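Side-chain contacts in CocE/NonD family hydrolase (Staphylococcus aureus subsp. aureus COL, PDB 3III), which is a presumed alpha/beta-hydrolase of the CocE/NonD family, probably cleaving ester or amide bonds: residues A266-Q271 with G277-F282; G167-A172 with G272-G277; Y293-G296 with E301-Y304. All blocks are in the same frame, centred on the assembly; numbering follows the deposited sequence. Where two conformers were deposited one is given.

Interaction 1 (A266-Q271 with G277-F282); sequences ASWSTQ and GSFEGF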
loop_
_atom_site.group_PDB
_atom_site.type_symbol
_atom_site.label_atom_id
_atom_site.label_comp_id
_atom_site.label_asym_id
_atom_site.label_seq_id
_atom_site.Cartn_x
_atom_site.Cartn_y
_atom_site.Cartn_z
ATOM N N ALA A 266 2.254 -2.207 6.726
ATOM C CA ALA A 266 1.340 -2.802 5.737
ATOM C C ALA A 266 -0.057 -2.922 6.339
ATOM O O ALA A 266 -0.207 -2.988 7.568
ATOM C CB ALA A 266 1.815 -4.205 5.305
ATOM N N SER A 267 -1.077 -3.001 5.494
ATOM C CA SER A 267 -2.430 -3.132 5.996
ATOM C C SER A 267 -3.161 -4.169 5.176
ATOM O O SER A 267 -3.075 -4.171 3.960
ATOM C CB SER A 267 -3.167 -1.813 5.938
ATOM O OG SER A 267 -4.466 -1.917 6.480
ATOM N N TRP A 268 -3.912 -5.031 5.854
ATOM C CA TRP A 268 -4.835 -5.918 5.180
ATOM C C TRP A 268 -5.921 -5.133 4.385
ATOM O O TRP A 268 -6.574 -5.713 3.524
ATOM C CB TRP A 268 -5.540 -6.815 6.186
ATOM C CG TRP A 268 -4.697 -7.450 7.215
ATOM C CD1 TRP A 268 -4.936 -7.461 8.549
ATOM C CD2 TRP A 268 -3.532 -8.275 7.003
ATOM N NE1 TRP A 268 -3.999 -8.238 9.190
ATOM C CE2 TRP A 268 -3.118 -8.739 8.267
ATOM C CE3 TRP A 268 -2.799 -8.653 5.873
ATOM C CZ2 TRP A 268 -2.027 -9.590 8.436
ATOM C CZ3 TRP A 268 -1.698 -9.510 6.038
ATOM C CH2 TRP A 268 -1.339 -9.976 7.321
ATOM N N SER A 269 -6.136 -3.870 4.705
ATOM C CA SER A 269 -7.253 -3.062 4.172
ATOM C C SER A 269 -6.955 -2.291 2.823
ATOM O O SER A 269 -7.807 -1.521 2.332
ATOM C CB SER A 269 -7.611 -2.011 5.201
ATOM O OG SER A 269 -7.610 -2.529 6.551
ATOM N N THR A 270 -5.765 -2.505 2.273
ATOM C CA THR A 270 -5.292 -1.726 1.111
ATOM C C THR A 270 -4.895 -2.667 -0.064
ATOM O O THR A 270 -4.013 -2.367 -0.909
ATOM C CB THR A 270 -4.173 -0.791 1.546
ATOM O OG1 THR A 270 -3.024 -1.560 1.916
ATOM C CG2 THR A 270 -4.593 0.063 2.746
ATOM N N GLN A 271 -5.575 -3.810 -0.128
ATOM C CA GLN A 271 -5.327 -4.797 -1.212
ATOM C C GLN A 271 -5.813 -4.176 -2.488
ATOM O O GLN A 271 -6.972 -3.716 -2.563
ATOM C CB GLN A 271 -6.026 -6.119 -0.926
ATOM C CG GLN A 271 -5.537 -6.834 0.313
ATOM C CD GLN A 271 -6.365 -8.104 0.600
ATOM O OE1 GLN A 271 -6.602 -8.920 -0.296
ATOM N NE2 GLN A 271 -6.900 -8.201 1.806
ATOM N N GLY A 277 3.072 -4.360 -2.076
ATOM C CA GLY A 277 4.410 -3.784 -2.069
ATOM C C GLY A 277 4.906 -3.401 -0.688
ATOM O O GLY A 277 6.110 -3.360 -0.466
ATOM N N SER A 278 3.979 -3.155 0.251
ATOM C CA SER A 278 4.362 -2.919 1.620
ATOM C C SER A 278 5.065 -4.168 2.136
ATOM O O SER A 278 6.169 -4.097 2.737
ATOM C CB SER A 278 3.150 -2.491 2.499
ATOM O OG SER A 278 2.573 -1.268 2.049
ATOM N N PHE A 279 4.470 -5.327 1.875
ATOM C CA PHE A 279 5.066 -6.601 2.302
ATOM C C PHE A 279 6.324 -6.897 1.507
ATOM O O PHE A 279 7.328 -7.391 2.091
ATOM C CB PHE A 279 4.063 -7.757 2.123
ATOM C CG PHE A 279 3.013 -7.810 3.201
ATOM C CD1 PHE A 279 3.311 -8.340 4.444
ATOM C CD2 PHE A 279 1.763 -7.266 2.992
ATOM C CE1 PHE A 279 2.370 -8.397 5.440
ATOM C CE2 PHE A 279 0.801 -7.278 4.011
ATOM C CZ PHE A 279 1.129 -7.822 5.251
ATOM N N GLU A 280 6.293 -6.649 0.168
ATOM C CA GLU A 280 7.496 -6.868 -0.629
ATOM C C GLU A 280 8.692 -6.069 -0.119
ATOM O O GLU A 280 9.847 -6.592 -0.090
ATOM C CB GLU A 280 7.326 -6.617 -2.128
ATOM C CG GLU A 280 6.500 -7.671 -2.900
ATOM C CD GLU A 280 6.876 -9.117 -2.588
ATOM O OE1 GLU A 280 8.082 -9.405 -2.640
ATOM O OE2 GLU A 280 5.968 -9.945 -2.303
ATOM N N GLY A 281 8.424 -4.821 0.289
ATOM C CA GLY A 281 9.498 -3.935 0.771
ATOM C C GLY A 281 10.117 -4.511 2.004
ATOM O O GLY A 281 11.345 -4.596 2.143
ATOM N N PHE A 282 9.259 -4.900 2.943
ATOM C CA PHE A 282 9.767 -5.481 4.193
ATOM C C PHE A 282 10.550 -6.760 3.932
ATOM O O PHE A 282 11.624 -6.968 4.507
ATOM C CB PHE A 282 8.656 -5.734 5.176
ATOM C CG PHE A 282 9.113 -6.441 6.420
ATOM C CD1 PHE A 282 9.856 -5.781 7.388
ATOM C CD2 PHE A 282 8.897 -7.798 6.566
ATOM C CE1 PHE A 282 10.322 -6.459 8.562
ATOM C CE2 PHE A 282 9.341 -8.478 7.686
ATOM C CZ PHE A 282 10.057 -7.826 8.698
HETATM O O HOH W 1 -0.217 -1.615 2.955
#

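Interaction 2 (G167-A172 with G272-G277); sequences GVSYLA and GLHNRG. With PLM (palmitic acid), chain G.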
loop_
_atom_site.group_PDB
_atom_site.type_symbol
_atom_site.label_atom_id
_atom_site.label_comp_id
_atom_site.label_asym_id
_atom_site.label_seq_id
_atom_site.Cartn_x
_atom_site.Cartn_y
_atom_site.Cartn_z
ATOM N N GLY A 167 6.079 8.873 6.154
ATOM C CA GLY A 167 4.891 9.324 5.489
ATOM C C GLY A 167 4.114 8.184 4.818
ATOM O O GLY A 167 4.605 7.066 4.736
ATOM N N VAL A 168 2.930 8.532 4.300
ATOM C CA VAL A 168 1.928 7.561 3.832
ATOM C C VAL A 168 1.751 7.688 2.329
ATOM O O VAL A 168 1.809 8.814 1.785
ATOM C CB VAL A 168 0.560 7.842 4.548
ATOM C CG1 VAL A 168 -0.521 6.882 4.090
ATOM C CG2 VAL A 168 0.792 7.736 6.123
ATOM N N SER A 169 1.490 6.548 1.701
ATOM C CA SER A 169 1.045 6.427 0.307
ATOM C C SER A 169 2.168 6.974 -0.603
ATOM O O SER A 169 3.262 6.443 -0.574
ATOM C CB SER A 169 -0.306 7.114 0.104
ATOM O OG SER A 169 -0.747 6.903 -1.232
ATOM N N TYR A 170 1.941 8.012 -1.403
ATOM C CA TYR A 170 3.027 8.558 -2.285
ATOM C C TYR A 170 4.288 8.861 -1.425
ATOM O O TYR A 170 5.411 8.590 -1.836
ATOM C CB TYR A 170 2.573 9.849 -2.957
ATOM C CG TYR A 170 3.343 10.340 -4.149
ATOM C CD1 TYR A 170 2.706 10.456 -5.385
ATOM C CD2 TYR A 170 4.662 10.793 -4.044
ATOM C CE1 TYR A 170 3.380 10.953 -6.505
ATOM C CE2 TYR A 170 5.366 11.280 -5.163
ATOM C CZ TYR A 170 4.702 11.348 -6.399
ATOM O OH TYR A 170 5.377 11.858 -7.504
ATOM N N LEU A 171 4.072 9.383 -0.210
ATOM C CA LEU A 171 5.129 9.718 0.721
ATOM C C LEU A 171 5.903 8.488 1.250
ATOM O O LEU A 171 6.984 8.636 1.847
ATOM C CB LEU A 171 4.600 10.602 1.865
ATOM C CG LEU A 171 3.956 11.975 1.526
ATOM C CD1 LEU A 171 2.685 11.919 0.747
ATOM C CD2 LEU A 171 3.745 12.697 2.882
ATOM N N ALA A 172 5.297 7.305 1.143
ATOM C CA ALA A 172 5.935 6.016 1.426
ATOM C C ALA A 172 6.634 5.443 0.201
ATOM O O ALA A 172 7.783 4.948 0.298
ATOM C CB ALA A 172 4.907 4.999 1.991
ATOM N N GLY A 272 -4.918 -4.069 -3.461
ATOM C CA GLY A 272 -5.186 -3.382 -4.715
ATOM C C GLY A 272 -4.451 -2.086 -4.894
ATOM O O GLY A 272 -4.447 -1.497 -5.989
ATOM N N LEU A 273 -3.825 -1.600 -3.822
ATOM C CA LEU A 273 -2.924 -0.452 -3.943
ATOM C C LEU A 273 -1.625 -0.764 -3.169
ATOM O O LEU A 273 -0.744 -1.391 -3.741
ATOM C CB LEU A 273 -3.588 0.842 -3.472
ATOM C CG LEU A 273 -2.785 2.122 -3.781
ATOM C CD1 LEU A 273 -2.532 2.281 -5.290
ATOM C CD2 LEU A 273 -3.526 3.343 -3.198
ATOM N N HIS A 274 -1.512 -0.388 -1.906
ATOM C CA HIS A 274 -0.217 -0.487 -1.209
ATOM C C HIS A 274 0.156 -1.817 -0.555
ATOM O O HIS A 274 1.322 -2.024 -0.189
ATOM C CB HIS A 274 -0.049 0.653 -0.204
ATOM C CG HIS A 274 -0.187 2.017 -0.806
ATOM N ND1 HIS A 274 0.599 2.466 -1.845
ATOM C CD2 HIS A 274 -1.069 3.013 -0.538
ATOM C CE1 HIS A 274 0.246 3.705 -2.146
ATOM N NE2 HIS A 274 -0.773 4.059 -1.372
ATOM N N ASN A 275 -0.815 -2.691 -0.322
ATOM C CA ASN A 275 -0.597 -3.879 0.489
ATOM C C ASN A 275 0.517 -4.761 -0.064
ATOM O O ASN A 275 1.449 -5.066 0.656
ATOM C CB ASN A 275 -1.949 -4.589 0.713
ATOM C CG ASN A 275 -1.834 -6.067 1.023
ATOM O OD1 ASN A 275 -1.265 -6.806 0.245
ATOM N ND2 ASN A 275 -2.442 -6.511 2.150
ATOM N N ARG A 276 0.456 -5.127 -1.342
ATOM C CA ARG A 276 1.412 -6.091 -1.883
ATOM C C ARG A 276 2.831 -5.608 -1.693
ATOM O O ARG A 276 3.698 -6.364 -1.242
ATOM C CB ARG A 276 1.150 -6.379 -3.358
ATOM C CG ARG A 276 2.088 -7.371 -3.967
ATOM C CD ARG A 276 1.723 -7.689 -5.415
ATOM N NE ARG A 276 2.578 -8.738 -5.956
ATOM C CZ ARG A 276 3.837 -8.576 -6.334
ATOM N NH1 ARG A 276 4.419 -7.372 -6.302
ATOM N NH2 ARG A 276 4.522 -9.624 -6.780
ATOM N N GLY A 277 3.072 -4.360 -2.076
ATOM C CA GLY A 277 4.410 -3.784 -2.069
ATOM C C GLY A 277 4.906 -3.401 -0.688
ATOM O O GLY A 277 6.110 -3.360 -0.466
HETATM C C1 PLM G . -3.059 8.888 -2.373
HETATM O O1 PLM G . -1.835 8.884 -2.482
HETATM O O2 PLM G . -3.581 8.009 -1.665
HETATM C C2 PLM G . -3.854 9.913 -3.116
HETATM C C3 PLM G . -5.312 9.945 -2.690
HETATM C C4 PLM G . -6.148 11.072 -3.295
HETATM C C5 PLM G . -7.536 11.264 -2.615
HETATM C C6 PLM G . -8.652 11.905 -3.485
HETATM C C7 PLM G . -9.466 13.108 -2.949
HETATM C C8 PLM G . -10.858 12.823 -2.323
#

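Interaction 3 (Y293-G296 with E301-Y304); sequences YVHG and ESYY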
loop_
_atom_site.group_PDB
_atom_site.type_symbol
_atom_site.label_atom_id
_atom_site.label_comp_id
_atom_site.label_asym_id
_atom_site.label_seq_id
_atom_site.Cartn_x
_atom_site.Cartn_y
_atom_site.Cartn_z
ATOM N N TYR A 293 4.758 -3.629 10.901
ATOM C CA TYR A 293 3.514 -3.536 11.669
ATOM C C TYR A 293 2.349 -3.672 10.679
ATOM O O TYR A 293 2.298 -2.921 9.703
ATOM C CB TYR A 293 3.461 -2.180 12.339
ATOM C CG TYR A 293 2.165 -1.835 13.023
ATOM C CD1 TYR A 293 1.777 -2.487 14.161
ATOM C CD2 TYR A 293 1.319 -0.868 12.493
ATOM C CE1 TYR A 293 0.544 -2.213 14.767
ATOM C CE2 TYR A 293 0.119 -0.547 13.106
ATOM C CZ TYR A 293 -0.264 -1.207 14.228
ATOM O OH TYR A 293 -1.476 -0.923 14.777
ATOM N N VAL A 294 1.445 -4.617 10.925
ATOM C CA VAL A 294 0.275 -4.864 10.063
ATOM C C VAL A 294 -1.018 -4.705 10.829
ATOM O O VAL A 294 -1.245 -5.375 11.833
ATOM C CB VAL A 294 0.295 -6.222 9.377
ATOM C CG1 VAL A 294 -0.727 -6.282 8.214
ATOM C CG2 VAL A 294 1.729 -6.602 8.836
ATOM N N HIS A 295 -1.929 -3.922 10.267
ATOM C CA HIS A 295 -3.273 -3.790 10.835
ATOM C C HIS A 295 -4.345 -3.963 9.776
ATOM O O HIS A 295 -4.064 -3.829 8.563
ATOM C CB HIS A 295 -3.408 -2.432 11.509
ATOM C CG HIS A 295 -3.375 -1.274 10.568
ATOM N ND1 HIS A 295 -4.484 -0.905 9.833
ATOM C CD2 HIS A 295 -2.394 -0.416 10.229
ATOM C CE1 HIS A 295 -4.174 0.141 9.086
ATOM N NE2 HIS A 295 -2.907 0.449 9.292
ATOM N N GLY A 296 -5.566 -4.234 10.243
ATOM C CA GLY A 296 -6.742 -4.357 9.393
ATOM C C GLY A 296 -7.751 -3.206 9.600
ATOM O O GLY A 296 -8.969 -3.399 9.502
ATOM N N GLU A 301 -5.997 7.133 9.272
ATOM C CA GLU A 301 -6.403 7.035 10.674
ATOM C C GLU A 301 -5.348 6.308 11.553
ATOM O O GLU A 301 -4.959 6.786 12.631
ATOM C CB GLU A 301 -7.771 6.384 10.770
ATOM C CG GLU A 301 -8.203 6.042 12.245
ATOM C CD GLU A 301 -9.491 5.259 12.234
ATOM O OE1 GLU A 301 -10.566 5.881 11.894
ATOM O OE2 GLU A 301 -9.440 4.058 12.550
ATOM N N SER A 302 -4.823 5.189 11.065
ATOM C CA SER A 302 -3.894 4.435 11.827
ATOM C C SER A 302 -2.509 5.157 11.909
ATOM O O SER A 302 -1.856 5.082 12.954
ATOM C CB SER A 302 -3.712 3.023 11.294
ATOM O OG SER A 302 -4.912 2.245 11.270
ATOM N N TYR A 303 -2.097 5.842 10.835
ATOM C CA TYR A 303 -0.843 6.562 10.809
ATOM C C TYR A 303 -0.773 7.620 11.903
ATOM O O TYR A 303 0.219 7.732 12.640
ATOM C CB TYR A 303 -0.652 7.219 9.450
ATOM C CG TYR A 303 0.594 8.034 9.352
ATOM C CD1 TYR A 303 1.822 7.418 9.358
ATOM C CD2 TYR A 303 0.536 9.420 9.177
ATOM C CE1 TYR A 303 2.979 8.152 9.246
ATOM C CE2 TYR A 303 1.692 10.182 9.084
ATOM C CZ TYR A 303 2.924 9.515 9.124
ATOM O OH TYR A 303 4.088 10.207 8.969
ATOM N N TYR A 304 -1.879 8.350 12.055
ATOM C CA TYR A 304 -1.961 9.495 12.957
ATOM C C TYR A 304 -2.458 9.130 14.335
ATOM O O TYR A 304 -2.473 9.971 15.209
ATOM C CB TYR A 304 -2.909 10.540 12.354
ATOM C CG TYR A 304 -2.275 11.269 11.183
ATOM C CD1 TYR A 304 -1.138 12.019 11.349
ATOM C CD2 TYR A 304 -2.813 11.161 9.910
ATOM C CE1 TYR A 304 -0.507 12.663 10.251
ATOM C CE2 TYR A 304 -2.251 11.814 8.843
ATOM C CZ TYR A 304 -1.092 12.560 9.002
ATOM O OH TYR A 304 -0.561 13.173 7.891
HETATM O O HOH W 2 -4.080 0.552 13.901
#

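Interaction 1 (A266-Q271 with G277-F282)
Trp268 and Phe279 hold their rings almost parallel, with planes 20° apart, yet they hardly overlap: the centroids are 5.5 Å from each other, so this is no proper stack. Contact falls at one corner, where Trp268 CZ3 meets Phe279 CZ at 3.4 Å. The CB of Trp268 is directed away from the helix, but with CG anti to its own carbonyl carbon (chi1 -46°) the indole swings back far enough for its six-membered ring to reach the phenylalanine. The indole NE1 is held by the carbonyl O of Glu336. Ala266 takes a different approach. Its methyl sits over one face of Phe279 as a CH-pi contact, CB lying 3.8 Å from the ring centroid, and the same methyl touches Ser278 CB at 3.5 Å. No direct hydrogen bond joins the two segments; a water does it instead, accepting from Ser267 N at 3.0 Å and donating to Ser278 OG, which is also bonded to the carbonyl O of His274. At the strand's end, Ser267 OG accepts from Ser269 N in an ST turn, and Gln271 NE2 reaches back to Trp268 O at 3.0 Å. Strand 262-267 thus packs on helix 275-284, the first two elements of a beta-alpha-beta unit completed by strand 290-295, as expected in an alpha/beta-hydrolase fold.

Interaction 2 (G167-A172 with G272-G277)
Ser169 and His274 meet through a single hydrogen bond, His274 NE2 donating to Ser169 OG over 2.8 Å. The hydroxyl lies at the ring edge but tilted, 24° out of the imidazole plane. The other ring nitrogen, ND1, is bonded to the backbone N of Leu195, so both edges of the imidazole that carry nitrogen are gripped and its rotation is set.

The second polar partner of Ser169 is a bound palmitic acid: OG donates to its O1 at 2.6 Å, and Tyr76 OH also bonds to the ligand. One hydroxyl therefore joins the histidine to the fatty-acid head group, as would befit a nucleophile in a hydrolase pocket.

Van der Waals contacts between the segments are few, the main one being Ser169 CB at 3.4 Å from His274 NE2. Within its own segment the histidine is backed by the preceding residue, Leu273, whose CG lies over the centre of one imidazole face, 3.6 Å above the plane.

The backbone is telling. Ser169 has phi 63° and psi -119°, backbone angles consistent with the nucleophile elbow of alpha/beta-hydrolases, and the missing side chain of Gly167 lets Leu171 CB come close. The turn takes strand 162-168 sharply into helix 170-179, whose N-terminus begins right after Ser169; Val168 and Ser169 touch helix 299-304, while His274 comes from near the start of helix 275-284 and Leu273 rests on helix 198-203.

Interaction 3 (Y293-G296 with E301-Y304)
The imidazole of His295 carries Ser302 on one face: OG stands 3.1 Å above the ring plane, offset toward the rim, and is closest to CE1. The histidine ends strand 290-295, a parallel strand of the alpha/beta-hydrolase sheet, from which the chain passes through a short connection into helix 299-304. Ser302 CB shares that ring face in a CH-pi contact, 3.7 Å from the ring centroid and 29° off the normal. On the ring itself, ND1 is bonded to the backbone N of Arg297, which fixes how the imidazole is turned. Within the helix, Tyr303 CD2 sits above the centre of the Tyr304 ring.

His295 CG lies between its backbone N and carbonyl carbon (chi1 67°), which turns the ring toward Ser302. Phe346 of strand 343-349 also touches the histidine, while Tyr293 makes a cation-pi contact with Arg311.

The main polar partner of Ser302 OG is the carbonyl O of Lys298, the residue just before helix 299-304. A water reaches it as well, donating to Ser302 OG at 3.2 Å and lying 3.1 Å from Tyr293 OH, a bridge between strand and helix.

All three contacts reach the same sheet, their centres about 7 Å (1 and 2), 11 Å (1 and 3) and 12 Å (2 and 3) apart, with neighbouring strands 262-267 and 290-295 joining interactions 1 and 3. There Ser267 OG is 2.9 Å from His295 O, a probable hydrogen bond at the strand ends. Interactions 1 and 2 share Gly277 and helix 275-284, and Asn275 ND2 reaches Ser267 O at 3.0 Å, tying the chain around His274 to the end of the strand. Interactions 2 and 3 meet where Val168 CG2 packs 3.2 Å from Tyr303 CG. Interaction 2, the probable active site, alone contacts the palmitic acid; the side chains of Ser278 and His295 lie about 12 and 13 Å from that ligand.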